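Local coordinates for protein glycoside hydrolase family 81 (Clostridium thermocellum, PDB 6FOP) that probably hydrolyses internal beta-1,3-glucosidic bonds of glucans such as laminarin, as a glucanase of the cellulosome, at residues 170-175 and 201-206; 549-554 and 574-579. One frame throughout, in Å; residues are numbered along the deposited sequence.

Interaction 1 of 2, residues 170-175 and 201-206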
ATOM      1  N   VAL A 170      25.326   0.389 -17.486  1.00 18.69           N
ATOM      2  CA  VAL A 170      23.905   0.265 -17.784  1.00 19.57           C
ATOM      3  C   VAL A 170      23.701   0.580 -19.267  1.00 18.42           C
ATOM      4  O   VAL A 170      24.181   1.614 -19.762  1.00 18.20           O
ATOM      5  CB  VAL A 170      23.065   1.248 -16.930  1.00 18.32           C
ATOM      6  CG1 VAL A 170      21.578   1.085 -17.213  1.00 18.54           C
ATOM      7  CG2 VAL A 170      23.329   1.032 -15.443  1.00 19.51           C
ATOM      8  N   ASN A 171      23.040  -0.335 -19.973  1.00 17.44           N
ATOM      9  CA  ASN A 171      22.715  -0.156 -21.363  1.00 16.41           C
ATOM     10  C   ASN A 171      21.413   0.594 -21.541  1.00 16.53           C
ATOM     11  O   ASN A 171      20.428   0.295 -20.866  1.00 16.90           O
ATOM     12  CB  ASN A 171      22.643  -1.522 -22.055  1.00 18.17           C
ATOM     13  CG  ASN A 171      23.950  -2.261 -21.987  1.00 19.68           C
ATOM     14  OD1 ASN A 171      24.932  -1.829 -22.584  1.00 23.36           O
ATOM     15  ND2 ASN A 171      23.994  -3.335 -21.217  1.00 22.20           N
ATOM     16  N   TYR A 172      21.424   1.608 -22.416  1.00 16.18           N
ATOM     17  CA  TYR A 172      20.240   2.367 -22.771  1.00 16.27           C
ATOM     18  C   TYR A 172      20.078   2.482 -24.270  1.00 16.21           C
ATOM     19  O   TYR A 172      21.053   2.517 -25.018  1.00 17.64           O
ATOM     20  CB  TYR A 172      20.300   3.789 -22.225  1.00 16.53           C
ATOM     21  CG  TYR A 172      20.200   3.933 -20.738  1.00 16.56           C
ATOM     22  CD1 TYR A 172      18.968   4.051 -20.132  1.00 16.87           C
ATOM     23  CD2 TYR A 172      21.347   3.986 -19.949  1.00 17.82           C
ATOM     24  CE1 TYR A 172      18.875   4.251 -18.769  1.00 18.02           C
ATOM     25  CE2 TYR A 172      21.271   4.153 -18.573  1.00 18.08           C
ATOM     26  CZ  TYR A 172      20.025   4.284 -17.992  1.00 18.46           C
ATOM     27  OH  TYR A 172      19.928   4.443 -16.626  1.00 18.30           O
ATOM     28  N   GLY A 173      18.818   2.605 -24.680  1.00 15.27           N
ATOM     29  CA  GLY A 173      18.463   3.036 -26.018  1.00 14.91           C
ATOM     30  C   GLY A 173      18.005   4.476 -25.956  1.00 16.64           C
ATOM     31  O   GLY A 173      17.263   4.851 -25.045  1.00 15.38           O
ATOM     32  N   LEU A 174      18.445   5.274 -26.943  1.00 16.55           N
ATOM     33  CA  LEU A 174      17.995   6.662 -27.125  1.00 15.61           C
ATOM     34  C   LEU A 174      17.271   6.704 -28.446  1.00 15.07           C
ATOM     35  O   LEU A 174      17.869   6.400 -29.483  1.00 16.94           O
ATOM     36  CB  LEU A 174      19.165   7.629 -27.114  1.00 16.99           C
ATOM     37  CG  LEU A 174      20.173   7.531 -25.985  1.00 18.49           C
ATOM     38  CD1 LEU A 174      21.290   8.526 -26.216  1.00 20.54           C
ATOM     39  CD2 LEU A 174      19.514   7.760 -24.626  1.00 19.66           C
ATOM     40  N   PHE A 175      15.975   7.010 -28.402  1.00 14.52           N
ATOM     41  CA  PHE A 175      15.089   6.843 -29.571  1.00 15.14           C
ATOM     42  C   PHE A 175      14.541   8.162 -30.044  1.00 15.26           C
ATOM     43  O   PHE A 175      13.718   8.797 -29.371  1.00 15.26           O
ATOM     44  CB  PHE A 175      13.931   5.897 -29.227  1.00 14.82           C
ATOM     45  CG  PHE A 175      14.402   4.576 -28.687  1.00 14.49           C
ATOM     46  CD1 PHE A 175      14.944   3.609 -29.530  1.00 15.72           C
ATOM     47  CD2 PHE A 175      14.287   4.272 -27.322  1.00 15.13           C
ATOM     48  CE1 PHE A 175      15.390   2.387 -29.023  1.00 16.70           C
ATOM     49  CE2 PHE A 175      14.742   3.053 -26.811  1.00 15.78           C
ATOM     50  CZ  PHE A 175      15.268   2.094 -27.661  1.00 15.52           C
ATOM     51  N   PHE A 201      10.584  12.069 -28.087  1.00 13.96           N
ATOM     52  CA  PHE A 201      11.925  11.490 -27.809  1.00 13.94           C
ATOM     53  C   PHE A 201      11.719  10.515 -26.663  1.00 14.66           C
ATOM     54  O   PHE A 201      11.025  10.856 -25.707  1.00 14.79           O
ATOM     55  CB  PHE A 201      12.891  12.598 -27.402  1.00 15.19           C
ATOM     56  CG  PHE A 201      14.289  12.144 -27.137  1.00 16.54           C
ATOM     57  CD1 PHE A 201      15.194  12.022 -28.190  1.00 18.04           C
ATOM     58  CD2 PHE A 201      14.704  11.816 -25.858  1.00 17.59           C
ATOM     59  CE1 PHE A 201      16.473  11.613 -27.971  1.00 19.73           C
ATOM     60  CE2 PHE A 201      16.016  11.390 -25.631  1.00 19.39           C
ATOM     61  CZ  PHE A 201      16.891  11.279 -26.699  1.00 20.66           C
ATOM     62  N   SER A 202      12.275   9.308 -26.760  1.00 13.96           N
ATOM     63  CA  SER A 202      12.160   8.361 -25.633  1.00 13.73           C
ATOM     64  C   SER A 202      13.480   7.690 -25.352  1.00 13.57           C
ATOM     65  O   SER A 202      14.392   7.713 -26.187  1.00 14.73           O
ATOM     66  CB  SER A 202      11.065   7.323 -25.883  1.00 14.06           C
ATOM     67  OG  SER A 202      11.381   6.511 -26.988  1.00 14.82           O
ATOM     68  N   ILE A 203      13.571   7.072 -24.186  1.00 14.00           N
ATOM     69  CA  ILE A 203      14.750   6.296 -23.783  1.00 14.84           C
ATOM     70  C   ILE A 203      14.232   4.990 -23.196  1.00 14.45           C
ATOM     71  O   ILE A 203      13.054   4.926 -22.766  1.00 14.06           O
ATOM     72  CB  ILE A 203      15.646   7.048 -22.789  1.00 15.73           C
ATOM     73  CG1 ILE A 203      14.994   7.218 -21.410  1.00 15.52           C
ATOM     74  CG2 ILE A 203      16.032   8.406 -23.360  1.00 16.34           C
ATOM     75  CD1 ILE A 203      15.155   6.052 -20.443  1.00 16.09           C
ATOM     76  N   ALA A 204      15.072   3.964 -23.186  1.00 14.93           N
ATOM     77  CA  ALA A 204      14.782   2.730 -22.429  1.00 13.93           C
ATOM     78  C   ALA A 204      16.019   2.249 -21.786  1.00 13.92           C
ATOM     79  O   ALA A 204      17.107   2.336 -22.356  1.00 16.61           O
ATOM     80  CB  ALA A 204      14.222   1.615 -23.295  1.00 14.32           C
ATOM     81  N   VAL A 205      15.869   1.679 -20.602  1.00 14.10           N
ATOM     82  CA  VAL A 205      16.925   0.863 -20.020  1.00 14.15           C
ATOM     83  C   VAL A 205      16.823  -0.550 -20.613  1.00 14.99           C
ATOM     84  O   VAL A 205      15.742  -1.139 -20.668  1.00 15.52           O
ATOM     85  CB  VAL A 205      16.912   0.846 -18.482  1.00 14.82           C
ATOM     86  CG1 VAL A 205      15.593   0.332 -17.890  1.00 15.35           C
ATOM     87  CG2 VAL A 205      18.086   0.027 -17.950  1.00 16.01           C
ATOM     88  N   LEU A 206      17.944  -1.028 -21.146  1.00 15.77           N
ATOM     89  CA  LEU A 206      18.000  -2.289 -21.877  1.00 16.08           C
ATOM     90  C   LEU A 206      18.616  -3.354 -21.003  1.00 17.15           C
ATOM     91  O   LEU A 206      19.460  -3.056 -20.179  1.00 19.17           O
ATOM     92  CB  LEU A 206      18.865  -2.106 -23.129  1.00 16.65           C
ATOM     93  CG  LEU A 206      18.405  -0.998 -24.066  1.00 16.76           C
ATOM     94  CD1 LEU A 206      19.450  -0.760 -25.156  1.00 18.96           C
ATOM     95  CD2 LEU A 206      17.055  -1.300 -24.679  1.00 18.05           C
TER
HETATM   96  O   HOH W   1      21.856  -2.854 -19.012  1.00 26.89           O

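Interaction 2 of 2, residues 549-554 and 574-579. With NI (nickel (II) ion), chain B.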
ATOM      1  N   HIS A 549      18.965 -10.397   7.350  1.00 17.25           N
ATOM      2  CA  HIS A 549      17.718 -10.686   8.055  1.00 17.44           C
ATOM      3  C   HIS A 549      16.757 -11.404   7.122  1.00 17.23           C
ATOM      4  O   HIS A 549      16.852 -11.257   5.897  1.00 17.76           O
ATOM      5  CB  HIS A 549      17.093  -9.368   8.568  1.00 17.02           C
ATOM      6  CG  HIS A 549      18.049  -8.497   9.318  1.00 18.07           C
ATOM      7  ND1 HIS A 549      18.262  -8.638  10.674  1.00 18.63           N
ATOM      8  CD2 HIS A 549      18.931  -7.560   8.896  1.00 18.77           C
ATOM      9  CE1 HIS A 549      19.199  -7.796  11.062  1.00 20.56           C
ATOM     10  NE2 HIS A 549      19.626  -7.130  10.001  1.00 20.29           N
ATOM     11  N   ASN A 550      15.762 -12.069   7.712  1.00 16.87           N
ATOM     12  CA  ASN A 550      14.663 -12.722   7.014  1.00 16.81           C
ATOM     13  C   ASN A 550      13.382 -11.874   6.935  1.00 15.56           C
ATOM     14  O   ASN A 550      12.336 -12.360   6.526  1.00 16.14           O
ATOM     15  CB  ASN A 550      14.381 -14.111   7.603  1.00 17.21           C
ATOM     16  CG  ASN A 550      13.795 -14.071   9.015  1.00 18.80           C
ATOM     17  OD1 ASN A 550      13.223 -13.076   9.470  1.00 18.43           O
ATOM     18  ND2 ASN A 550      14.021 -15.161   9.750  1.00 20.17           N
ATOM     19  N   TYR A 551      13.517 -10.603   7.300  1.00 14.90           N
ATOM     20  CA  TYR A 551      12.419  -9.678   7.508  1.00 14.57           C
ATOM     21  C   TYR A 551      12.955  -8.279   7.262  1.00 14.03           C
ATOM     22  O   TYR A 551      14.066  -7.982   7.685  1.00 14.60           O
ATOM     23  CB  TYR A 551      11.944  -9.805   8.957  1.00 14.42           C
ATOM     24  CG  TYR A 551      11.105  -8.648   9.486  1.00 13.75           C
ATOM     25  CD1 TYR A 551       9.868  -8.324   8.891  1.00 14.60           C
ATOM     26  CD2 TYR A 551      11.537  -7.882  10.549  1.00 14.40           C
ATOM     27  CE1 TYR A 551       9.102  -7.283   9.369  1.00 14.12           C
ATOM     28  CE2 TYR A 551      10.778  -6.840  11.030  1.00 13.75           C
ATOM     29  CZ  TYR A 551       9.542  -6.553  10.449  1.00 13.87           C
ATOM     30  OH  TYR A 551       8.774  -5.548  10.956  1.00 13.66           O
ATOM     31  N   ALA A 552      12.161  -7.462   6.573  1.00 13.83           N
ATOM     32  CA  ALA A 552      12.410  -6.025   6.464  1.00 14.09           C
ATOM     33  C   ALA A 552      11.274  -5.302   7.169  1.00 13.96           C
ATOM     34  O   ALA A 552      10.102  -5.527   6.854  1.00 14.55           O
ATOM     35  CB  ALA A 552      12.486  -5.573   5.005  1.00 15.07           C
ATOM     36  N   SER A 553      11.620  -4.417   8.097  1.00 13.26           N
ATOM     37  CA  SER A 553      10.614  -3.625   8.817  1.00 13.30           C
ATOM     38  C   SER A 553      10.166  -2.369   8.083  1.00 13.51           C
ATOM     39  O   SER A 553       9.050  -1.905   8.324  1.00 15.11           O
ATOM     40  CB  SER A 553      11.118  -3.290  10.221  1.00 15.17           C
ATOM     41  OG  SER A 553      12.415  -2.754  10.190  1.00 14.92           O
ATOM     42  N   MET A 554      11.034  -1.813   7.227  1.00 13.09           N
ATOM     43  CA  MET A 554      10.690  -0.654   6.404  1.00 14.03           C
ATOM     44  C   MET A 554      11.075  -0.870   4.959  1.00 14.07           C
ATOM     45  O   MET A 554      12.195  -1.271   4.664  1.00 15.42           O
ATOM     46  CB  MET A 554      11.322   0.632   6.940  1.00 16.74           C
ATOM     47  CG  MET A 554      10.797   1.030   8.274  1.00 17.91           C
ATOM     48  SD  MET A 554      11.208   2.649   8.915  1.00 23.66           S
ATOM     49  CE  MET A 554      10.624   3.648   7.615  1.00 20.56           C
ATOM     50  N   HIS A 574      10.171  -6.218  14.816  1.00 13.64           N
ATOM     51  CA  HIS A 574       9.348  -7.273  14.210  1.00 12.87           C
ATOM     52  C   HIS A 574       7.837  -6.999  14.400  1.00 13.44           C
ATOM     53  O   HIS A 574       7.043  -7.169  13.465  1.00 13.39           O
ATOM     54  CB  HIS A 574       9.750  -8.626  14.812  1.00 13.96           C
ATOM     55  CG  HIS A 574      10.980  -9.202  14.190  1.00 13.30           C
ATOM     56  ND1 HIS A 574      10.974 -10.375  13.484  1.00 13.97           N
ATOM     57  CD2 HIS A 574      12.237  -8.724  14.108  1.00 14.39           C
ATOM     58  CE1 HIS A 574      12.175 -10.615  13.014  1.00 14.09           C
ATOM     59  NE2 HIS A 574      12.962  -9.633  13.386  1.00 14.19           N
ATOM     60  N   GLY A 575       7.465  -6.541  15.602  1.00 12.72           N
ATOM     61  CA  GLY A 575       6.057  -6.400  15.954  1.00 12.24           C
ATOM     62  C   GLY A 575       5.301  -5.329  15.188  1.00 11.84           C
ATOM     63  O   GLY A 575       4.060  -5.416  15.078  1.00 12.81           O
ATOM     64  N   ILE A 576       5.998  -4.300  14.676  1.00 12.36           N
ATOM     65  CA  ILE A 576       5.282  -3.264  13.938  1.00 13.31           C
ATOM     66  C   ILE A 576       4.656  -3.778  12.654  1.00 12.61           C
ATOM     67  O   ILE A 576       3.844  -3.069  12.085  1.00 13.72           O
ATOM     68  CB  ILE A 576       6.131  -2.008  13.614  1.00 13.66           C
ATOM     69  CG1 ILE A 576       7.334  -2.324  12.691  1.00 14.63           C
ATOM     70  CG2 ILE A 576       6.579  -1.290  14.894  1.00 14.57           C
ATOM     71  CD1 ILE A 576       7.606  -1.231  11.686  1.00 16.60           C
ATOM     72  N   ASN A 577       5.050  -4.959  12.163  1.00 12.28           N
ATOM     73  CA  ASN A 577       4.400  -5.554  11.003  1.00 12.17           C
ATOM     74  C   ASN A 577       3.417  -6.652  11.340  1.00 12.25           C
ATOM     75  O   ASN A 577       2.944  -7.364  10.473  1.00 11.94           O
ATOM     76  CB  ASN A 577       5.436  -5.952   9.934  1.00 12.48           C
ATOM     77  CG  ASN A 577       5.726  -4.793   9.027  1.00 11.79           C
ATOM     78  OD1 ASN A 577       4.889  -4.446   8.188  1.00 12.80           O
ATOM     79  ND2 ASN A 577       6.843  -4.099   9.266  1.00 13.03           N
ATOM     80  N   PHE A 578       3.149  -6.795  12.639  1.00 12.87           N
ATOM     81  CA  PHE A 578       2.065  -7.657  13.095  1.00 12.45           C
ATOM     82  C   PHE A 578       0.874  -6.844  13.583  1.00 12.24           C
ATOM     83  O   PHE A 578      -0.280  -7.164  13.245  1.00 12.90           O
ATOM     84  CB  PHE A 578       2.520  -8.590  14.236  1.00 12.52           C
ATOM     85  CG  PHE A 578       3.818  -9.344  13.985  1.00 13.01           C
ATOM     86  CD1 PHE A 578       4.273  -9.659  12.718  1.00 13.29           C
ATOM     87  CD2 PHE A 578       4.578  -9.766  15.062  1.00 13.73           C
ATOM     88  CE1 PHE A 578       5.471 -10.326  12.543  1.00 13.35           C
ATOM     89  CE2 PHE A 578       5.783 -10.425  14.896  1.00 14.67           C
ATOM     90  CZ  PHE A 578       6.232 -10.721  13.620  1.00 13.95           C
ATOM     91  N   LEU A 579       1.124  -5.823  14.400  1.00 12.58           N
ATOM     92  CA  LEU A 579       0.016  -5.133  15.062  1.00 13.18           C
ATOM     93  C   LEU A 579      -0.656  -4.118  14.121  1.00 12.36           C
ATOM     94  O   LEU A 579       0.007  -3.516  13.248  1.00 13.27           O
ATOM     95  CB  LEU A 579       0.487  -4.515  16.376  1.00 14.62           C
ATOM     96  CG  LEU A 579       1.277  -3.218  16.323  1.00 15.73           C
ATOM     97  CD1 LEU A 579       0.360  -1.989  16.203  1.00 16.18           C
ATOM     98  CD2 LEU A 579       2.135  -3.107  17.581  1.00 17.85           C
TER
HETATM   99 NI    NI B 828      14.917  -9.408  12.755  1.00 14.81          NI

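Interaction 1 of 2, residues 170-175 and 201-206
Gly-173 and Ala-204 form an antiparallel hydrogen-bonded pair. Gly-173 N gives a bond of 2.9 Å to Ala-204 O, and Ala-204 N returns one to Gly-173 O. Phe-175 and Ser-202 pair in the same way, with Phe-175 N lying 2.8 Å from Ser-202 O. Near the other end, Leu-206 N donates to Asn-171 O. A water there accepts from Asn-171 N and ND2 and donates to Leu-206 O, bridging the strands. Asn-171 OD1 is hydrogen-bonded to Thr-166 OG1. Strands 170-175 and 200-206 are adjacent inside an eight-stranded antiparallel sheet, flanked by 162-167 and 133-139.

Apolar contacts line both faces. On one, Tyr-172 CE1 lies 3.9 Å from Val-205 CB, and Leu-174 CD2 meets Ile-203 CG2 at 3.8 Å. The hydroxyl of Tyr-172 is bonded to Asp-88. On the other, Phe-175 has CG beside its own backbone N (chi1 -54°). Its ring thus turns back over Gly-173, whose C lies 3.7 Å above the ring plane. The ring edge meets Ala-204 CB, 3.8 Å from Phe-175 CE2. Leu-206 CD1 packs on the same face, 3.4 Å from Tyr-172 C. Helix 211-220 covers this face, with Tyr-217 against Ala-204 and Leu-206.

Interaction 2 of 2, residues 549-554 and 574-579
Tyr-551 lies against His-574 and Asn-577, and it has the largest surface buried by the contact. Its CG is anti to the backbone N (chi1 162°), which carries the ring over the imidazole. Tyr-551 CD2 sits over the centre of one face of the His-574 ring, 3.6 Å from NE2. The two rings are tilted at 43° to each other. Farther along the tyrosine ring, CE2 lies 3.5 Å from His-574 CA.

His-574 NE2 binds the nickel ion at 2.1 Å. His-562, Glu-601 and Glu-605 complete the metal site. The other ring nitrogen, ND1, is hydrogen-bonded to Asn-598. The tyrosine therefore covers a face of a metal-binding ring. Second-shell bonds come from 549-554: His-549 ND1 is hydrogen-bonded to the ligand Glu-605, and Asn-550 N to the ligand Glu-601.

Asn-577 meets the far end of the tyrosine. Its ND2 donates to Tyr-551 OH at 2.9 Å, with the hydroxyl near the amide plane and an N-H...O angle of 162°. The same ND2 makes a weak bond of 3.3 Å to Ser-553 O. Asn-577 OD1 is held by Ser-494. Tyr-551 OH is also bonded to Lys-573 O. Ile-576 CD1 packs 3.7 Å from Ser-553 O.

Both segments belong to the family 81 C-terminal domain. Ser-553 and Met-554 form a classic beta bulge opposite Cys-561, where the loop enters strand 554-556. Segment 574-579 starts within helix 570-575 and runs on into a turn. Helix 592-606 borders both segments, while helix 615-622 touches His-574 and Phe-578.

How the interactions relate
From the N terminus, the chain first reaches interaction 1. Strand 170-175 pairs with 201-206 after 25 intervening residues, which include strands 181-183 and 189-193 of another sheet. That contact closes within the N-terminal beta-rich part. Interaction 2 comes much later, within the family 81 C-terminal domain. It closes a loop of 19 residues that holds the rest of strand 554-556, strand 559-561, the nickel ligand His-562 and most of helix 570-575. The two contacts follow in series and neither nest nor cross. The centres of interactions 1 and 2 are about 37 Å apart. Interaction 1 joins strands of one sheet. Interaction 2 ties the loop before strand 554-556 to helix 570-575 and the turn after it, beside the nickel site.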